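Local atomic coordinates of response regulator (Xanthomonas campestris pv. campestris, PDB entry 3QYY), a protein that probably makes the second messenger c-di-GMP through its GGDEF diguanylate cyclase domain, which binds c-di-GMP and magnesium. Residues C25-A28 / M29-V33; H99-E102 / D103-T106. All coordinates share one frame; numbering follows the deposited sequence.

Contact 1: C25-A28 / M29-V33; sequences CEQA and MRDSV
C25 and M29 begin a run of more than two turns within helix 22-38 of the GGDEF domain, a textbook example of the i-to-i+4 hydrogen-bond series of an alpha helix, here amphipathic with one face on the sheet. The carbonyl of C25 accepts the amide of M29 (O to N, 2.9 Å), and the methionine wraps round the same oxygen: chi1 of -81° sets CG beside its own backbone N, and the bend at chi3 brings CE back to 3.6 Å from C25 O. Both side chains face W89, which binds c-di-GMP, and L95; M29 also touches W85 and Y145. On the outer side, E26 O receives the amide of R30. Q27 comes next, its chain extended, and lies alongside R30 so that CG sits over one face of the guanidinium, 3.6 Å from NH2; the amide and guanidinium planes are 45° apart. That guanidinium is also gripped by D31, whose OD1 it meets side-on through NE and NH2, both bonds nearly in the guanidinium plane, in a salt bridge that probably limits its rotation. The D31 amide meanwhile bonds to Q27 O at a nearly straight 168°. A28 closes the series on the sheet side, its methyl against L20 and W85. S32 OG, whose modelled place is less certain, has W85 NE1 as its hydrogen-bond partner, and S32 N donates to A28 O at 2.9 Å.

Contact 2: H99-E102 / D103-T106; sequences HASE and DEAT
From S101 onward the backbone passes from an extended loop into the first turn of helix 102-116, where A105 N donates a nearly straight hydrogen bond to S101 O and T106 N one to E102 O, 2.8 Å long. Such a start illustrates the N-cap principle: the first amides of a helix lack a preceding turn to accept them, and a side chain can stand in. Here the stand-in is S101. With chi1 at 66°, OG lies between its own backbone N and carbonyl carbon and turns forward to the amide of E104; at 3.5 Å from S101 OG to E104 N this capping bond is weak, though fairly straight. The same hydroxyl rests against E104 CB, 3.6 Å away. Farther out, the extended chain of E104 carries its carboxylate back over the loop, and OE2 reaches 3.8 Å from the methyl of A100. T106 adds a second grip on E102 O: its OG1 donates to that oxygen from above the carbonyl plane, at 2.9 Å, while the amide comes in with less tilt. Two donors thus share one carbonyl, and the E102 side chain runs beside that of T106, CG 3.7 Å from OG1. The turn lies on the surface, away from the c-di-GMP and magnesium sites. Its inner side is A105, which packs on V44 and F46 of strand 44-50, so the loop from strand 93-98 delivers helix 102-116 onto the central sheet.

Contact 1 is partly buried in mid-helix, whereas contact 2 is a surface turn where a helix begins; their centres are about 17 Å apart. Both repeat the i-to-i+4 backbone bond, but their side chains differ with place. In 25-33, sulfur and methyl groups face strands 85-90 and 93-98 near the ligand site, and an arginine-aspartate salt bridge lies on the exposed side. In 99-106, a serine cap and a threonine hydroxyl serve backbone atoms, and one alanine methyl packs against strand 44-50. The two meet where S32 of helix 22-38 packs against the ring of H99, a residue of the loop before helix 102-116; that ring also lies against W41 and F43.

Contact 1: C25-A28 / M29-V33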
loop_
_atom_site.group_PDB
_atom_site.type_symbol
_atom_site.label_atom_id
_atom_site.label_comp_id
_atom_site.label_asym_id
_atom_site.label_seq_id
_atom_site.Cartn_x
_atom_site.Cartn_y
_atom_site.Cartn_z
ATOM N N CYS B 25 -7.879 11.105 10.743
ATOM C CA CYS B 25 -8.207 9.733 11.134
ATOM C C CYS B 25 -7.728 9.491 12.560
ATOM O O CYS B 25 -8.445 8.930 13.391
ATOM C CB CYS B 25 -7.500 8.715 10.225
ATOM S SG CYS B 25 -8.175 8.507 8.573
ATOM N N GLU B 26 -6.494 9.901 12.832
ATOM C CA GLU B 26 -5.923 9.700 14.156
ATOM C C GLU B 26 -6.683 10.470 15.228
ATOM O O GLU B 26 -6.941 9.941 16.309
ATOM C CB GLU B 26 -4.441 10.080 14.145
ATOM C CG GLU B 26 -3.604 9.170 13.250
ATOM C CD GLU B 26 -2.138 9.560 13.200
ATOM O OE1 GLU B 26 -1.359 8.871 12.503
ATOM O OE2 GLU B 26 -1.762 10.554 13.854
ATOM N N GLN B 27 -7.068 11.707 14.929
ATOM C CA GLN B 27 -7.803 12.501 15.908
ATOM C C GLN B 27 -9.234 11.995 16.065
ATOM O O GLN B 27 -9.791 12.039 17.160
ATOM C CB GLN B 27 -7.822 13.977 15.505
ATOM C CG GLN B 27 -8.177 14.910 16.656
ATOM C CD GLN B 27 -8.041 16.373 16.288
ATOM O OE1 GLN B 27 -7.045 16.784 15.696
ATOM N NE2 GLN B 27 -9.039 17.171 16.650
ATOM N N ALA B 28 -9.825 11.517 14.971
ATOM C CA ALA B 28 -11.188 10.989 15.003
ATOM C C ALA B 28 -11.217 9.709 15.832
ATOM O O ALA B 28 -12.136 9.489 16.624
ATOM C CB ALA B 28 -11.687 10.708 13.581
ATOM N N MET B 29 -10.209 8.861 15.645
ATOM C CA MET B 29 -10.133 7.618 16.403
ATOM C C MET B 29 -9.994 7.937 17.889
ATOM O O MET B 29 -10.658 7.329 18.729
ATOM C CB MET B 29 -8.937 6.766 15.948
ATOM C CG MET B 29 -9.179 5.938 14.686
ATOM S SD MET B 29 -7.855 4.728 14.387
ATOM C CE MET B 29 -6.616 5.783 13.624
ATOM N N ARG B 30 -9.127 8.892 18.210
ATOM C CA ARG B 30 -8.914 9.280 19.600
ATOM C C ARG B 30 -10.218 9.762 20.228
ATOM O O ARG B 30 -10.615 9.295 21.298
ATOM C CB ARG B 30 -7.870 10.396 19.698
ATOM C CG ARG B 30 -7.535 10.793 21.130
ATOM C CD ARG B 30 -6.903 12.174 21.193
ATOM N NE ARG B 30 -7.826 13.202 20.722
ATOM C CZ ARG B 30 -7.526 14.493 20.621
ATOM N NH1 ARG B 30 -6.318 14.928 20.957
ATOM N NH2 ARG B 30 -8.439 15.350 20.186
ATOM N N ASP B 31 -10.883 10.696 19.555
ATOM C CA ASP B 31 -12.133 11.249 20.060
ATOM C C ASP B 31 -13.238 10.206 20.189
ATOM O O ASP B 31 -13.980 10.207 21.171
ATOM C CB ASP B 31 -12.607 12.399 19.166
ATOM C CG ASP B 31 -11.657 13.586 19.184
ATOM O OD1 ASP B 31 -10.747 13.615 20.040
ATOM O OD2 ASP B 31 -11.827 14.494 18.345
ATOM N N SER B 32 -13.350 9.322 19.200
ATOM C CA SER B 32 -14.372 8.281 19.226
ATOM C C SER B 32 -14.175 7.297 20.375
ATOM O O SER B 32 -15.146 6.853 20.988
ATOM C CB SER B 32 -14.403 7.521 17.897
ATOM O OG SER B 32 -15.043 8.291 16.893
ATOM N N VAL B 33 -12.923 6.954 20.662
ATOM C CA VAL B 33 -12.630 6.028 21.750
ATOM C C VAL B 33 -12.905 6.695 23.096
ATOM O O VAL B 33 -13.413 6.059 24.026
ATOM C CB VAL B 33 -11.160 5.557 21.707
ATOM C CG1 VAL B 33 -10.828 4.754 22.962
ATOM C CG2 VAL B 33 -10.931 4.705 20.468
#

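Contact 2: H99-E102 / D103-T106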
loop_
_atom_site.group_PDB
_atom_site.type_symbol
_atom_site.label_atom_id
_atom_site.label_comp_id
_atom_site.label_asym_id
_atom_site.label_seq_id
_atom_site.Cartn_x
_atom_site.Cartn_y
_atom_site.Cartn_z
ATOM N N HIS B 99 -20.523 5.079 15.228
ATOM C CA HIS B 99 -20.991 5.040 16.605
ATOM C C HIS B 99 -22.376 4.417 16.659
ATOM O O HIS B 99 -23.388 5.115 16.760
ATOM C CB HIS B 99 -21.015 6.441 17.220
ATOM C CG HIS B 99 -19.671 6.916 17.677
ATOM N ND1 HIS B 99 -18.946 7.872 16.999
ATOM C CD2 HIS B 99 -18.909 6.545 18.733
ATOM C CE1 HIS B 99 -17.798 8.072 17.620
ATOM N NE2 HIS B 99 -17.750 7.279 18.674
ATOM N N ALA B 100 -22.395 3.090 16.580
ATOM C CA ALA B 100 -23.617 2.297 16.619
ATOM C C ALA B 100 -23.215 0.890 17.051
ATOM O O ALA B 100 -22.029 0.596 17.177
ATOM C CB ALA B 100 -24.252 2.253 15.242
ATOM N N SER B 101 -24.194 0.023 17.285
ATOM C CA SER B 101 -23.892 -1.348 17.688
ATOM C C SER B 101 -23.198 -2.055 16.523
ATOM O O SER B 101 -23.392 -1.691 15.362
ATOM C CB SER B 101 -25.180 -2.093 18.048
ATOM O OG SER B 101 -25.996 -2.267 16.903
ATOM N N GLU B 102 -22.397 -3.070 16.827
ATOM C CA GLU B 102 -21.679 -3.795 15.785
ATOM C C GLU B 102 -22.587 -4.328 14.677
ATOM O O GLU B 102 -22.271 -4.202 13.492
ATOM C CB GLU B 102 -20.876 -4.950 16.392
ATOM C CG GLU B 102 -20.005 -5.675 15.371
ATOM C CD GLU B 102 -19.170 -6.778 15.983
ATOM O OE1 GLU B 102 -18.361 -7.383 15.248
ATOM O OE2 GLU B 102 -19.319 -7.041 17.194
ATOM N N ASP B 103 -23.713 -4.929 15.054
ATOM C CA ASP B 103 -24.645 -5.469 14.066
ATOM C C ASP B 103 -25.095 -4.405 13.070
ATOM O O ASP B 103 -25.017 -4.602 11.858
ATOM C CB ASP B 103 -25.873 -6.067 14.763
ATOM C CG ASP B 103 -25.555 -7.354 15.500
ATOM O OD1 ASP B 103 -26.443 -7.862 16.215
ATOM O OD2 ASP B 103 -24.422 -7.861 15.360
ATOM N N GLU B 104 -25.565 -3.277 13.586
ATOM C CA GLU B 104 -26.029 -2.188 12.736
ATOM C C GLU B 104 -24.899 -1.661 11.854
ATOM O O GLU B 104 -25.054 -1.532 10.642
ATOM C CB GLU B 104 -26.583 -1.054 13.601
ATOM C CG GLU B 104 -27.008 0.178 12.817
ATOM C CD GLU B 104 -27.584 1.267 13.706
ATOM O OE1 GLU B 104 -27.839 2.379 13.196
ATOM O OE2 GLU B 104 -27.783 1.009 14.913
ATOM N N ALA B 105 -23.761 -1.363 12.471
ATOM C CA ALA B 105 -22.612 -0.846 11.740
ATOM C C ALA B 105 -22.163 -1.794 10.632
ATOM O O ALA B 105 -21.989 -1.383 9.484
ATOM C CB ALA B 105 -21.460 -0.583 12.704
ATOM N N THR B 106 -21.980 -3.064 10.981
ATOM C CA THR B 106 -21.537 -4.070 10.025
ATOM C C THR B 106 -22.524 -4.302 8.887
ATOM O O THR B 106 -22.126 -4.439 7.730
ATOM C CB THR B 106 -21.259 -5.407 10.733
ATOM O OG1 THR B 106 -20.219 -5.217 11.700
ATOM C CG2 THR B 106 -20.823 -6.468 9.729
#